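Long-range contact in HTH-type transcriptional regulator PrpR (Mycobacterium tuberculosis, PDB 6D2S), which regulates transcription of the enzymes that break down short-chain fatty acids through the glyoxylate and methylcitrate cycles, including cholesterol-derived propionate: residues 43-47 against 91-95. Residues are numbered along the deposited sequence; the frame is centred on the assembly and turned at random.
Sequences LAELM and IATQL
Met47 sets CG beside its backbone N (chi1 -71°) and then bends at both following torsions, while Ile91 holds CG2 anti to its own N; thioether chain and methyl branch thereby meet, with Met47 CG 3.6 Å from Ile91 CG2. Ile91 CG2 also lies 3.8 Å from Leu43 CB, so the beta branch of Ile91 fits between two residues one helical turn apart. Beyond it the bent Met47 chain runs on to the neighbouring helix, its SD 3.8 Å from Leu95 CB and its CE lying against the backbone near Leu95 N and the aliphatic start of Gln94. Leu43 divides its fork: CD1 reaches Ala92 CB at 4.0 Å, whereas CD2 meets Leu95 CD2. Leu95 CD2 also touches Leu46 CD2 at 4.2 Å, and Leu95 crosses both leucines at about a right angle. No hydrogen bond joins the segments; burial of apolar groups holds them. Val55 of strand 54-58 packs on Met47 and Ile91, and Phe134 of helix 116-135 adjoins Leu43. With segment axes 10.3 Å apart and inclined by 26°, this is near-parallel helix packing, a buried apolar contact joining helix 39-51 to helix 84-99 of the IrrE N-terminal-like region (Peptidase_MA clan).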
loop_
_atom_site.group_PDB
_atom_site.type_symbol
_atom_site.label_atom_id
_atom_site.label_comp_id
_atom_site.label_asym_id
_atom_site.label_seq_id
_atom_site.Cartn_x
_atom_site.Cartn_y
_atom_site.Cartn_z
ATOM N N LEU A 43 -15.662 3.174 8.969
ATOM C CA LEU A 43 -15.954 2.358 7.796
ATOM C C LEU A 43 -17.073 1.366 8.074
ATOM O O LEU A 43 -17.893 1.087 7.192
ATOM C CB LEU A 43 -14.692 1.625 7.338
ATOM C CG LEU A 43 -13.865 2.426 6.324
ATOM C CD1 LEU A 43 -12.430 1.916 6.266
ATOM C CD2 LEU A 43 -14.518 2.327 4.943
ATOM N N ALA A 44 -17.109 0.794 9.277
ATOM C CA ALA A 44 -18.204 -0.119 9.607
ATOM C C ALA A 44 -19.552 0.590 9.519
ATOM O O ALA A 44 -20.543 0.012 9.055
ATOM C CB ALA A 44 -18.001 -0.707 11.009
ATOM N N GLU A 45 -19.606 1.845 9.972
ATOM C CA GLU A 45 -20.826 2.637 9.856
ATOM C C GLU A 45 -21.178 2.895 8.396
ATOM O O GLU A 45 -22.339 2.751 7.995
ATOM C CB GLU A 45 -20.663 3.960 10.614
ATOM C CG GLU A 45 -21.918 4.811 10.668
ATOM C CD GLU A 45 -21.715 6.100 11.449
ATOM O OE1 GLU A 45 -21.861 7.192 10.857
ATOM O OE2 GLU A 45 -21.403 6.018 12.656
ATOM N N LEU A 46 -20.190 3.299 7.586
ATOM C CA LEU A 46 -20.441 3.512 6.162
ATOM C C LEU A 46 -20.960 2.237 5.500
ATOM O O LEU A 46 -21.927 2.273 4.725
ATOM C CB LEU A 46 -19.159 4.000 5.474
ATOM C CG LEU A 46 -19.163 4.244 3.967
ATOM C CD1 LEU A 46 -20.248 5.231 3.596
ATOM C CD2 LEU A 46 -17.792 4.756 3.506
ATOM N N MET A 47 -20.336 1.095 5.800
ATOM C CA MET A 47 -20.764 -0.156 5.172
ATOM C C MET A 47 -22.214 -0.474 5.503
ATOM O O MET A 47 -22.976 -0.915 4.633
ATOM C CB MET A 47 -19.850 -1.304 5.607
ATOM C CG MET A 47 -18.461 -1.207 4.995
ATOM S SD MET A 47 -18.525 -1.597 3.232
ATOM C CE MET A 47 -18.034 -3.321 3.256
ATOM N N ILE A 91 -11.910 -3.753 5.621
ATOM C CA ILE A 91 -13.262 -3.282 5.345
ATOM C C ILE A 91 -13.287 -2.476 4.061
ATOM O O ILE A 91 -14.199 -2.619 3.235
ATOM C CB ILE A 91 -13.798 -2.459 6.533
ATOM C CG1 ILE A 91 -13.799 -3.310 7.803
ATOM C CG2 ILE A 91 -15.206 -1.936 6.218
ATOM C CD1 ILE A 91 -13.863 -2.459 9.119
ATOM N N ALA A 92 -12.285 -1.614 3.866
ATOM C CA ALA A 92 -12.252 -0.807 2.655
ATOM C C ALA A 92 -11.977 -1.660 1.424
ATOM O O ALA A 92 -12.468 -1.345 0.332
ATOM C CB ALA A 92 -11.197 0.307 2.799
ATOM N N THR A 93 -11.219 -2.747 1.581
ATOM C CA THR A 93 -11.034 -3.679 0.473
ATOM C C THR A 93 -12.366 -4.287 0.059
ATOM O O THR A 93 -12.706 -4.310 -1.129
ATOM C CB THR A 93 -10.024 -4.768 0.842
ATOM O OG1 THR A 93 -8.738 -4.175 1.043
ATOM C CG2 THR A 93 -9.903 -5.800 -0.300
ATOM N N GLN A 94 -13.167 -4.734 1.039
ATOM C CA GLN A 94 -14.487 -5.276 0.719
ATOM C C GLN A 94 -15.409 -4.202 0.151
ATOM O O GLN A 94 -16.229 -4.487 -0.732
ATOM C CB GLN A 94 -15.117 -5.917 1.963
ATOM C CG GLN A 94 -16.354 -6.753 1.647
ATOM C CD GLN A 94 -16.004 -7.956 0.799
ATOM O OE1 GLN A 94 -16.706 -8.293 -0.166
ATOM N NE2 GLN A 94 -14.908 -8.616 1.153
ATOM N N LEU A 95 -15.287 -2.960 0.638
ATOM C CA LEU A 95 -16.078 -1.861 0.089
ATOM C C LEU A 95 -15.814 -1.693 -1.403
ATOM O O LEU A 95 -16.744 -1.479 -2.194
ATOM C CB LEU A 95 -15.759 -0.560 0.835
ATOM C CG LEU A 95 -16.174 0.779 0.194
ATOM C CD1 LEU A 95 -17.638 0.821 -0.140
ATOM C CD2 LEU A 95 -15.805 1.956 1.118
#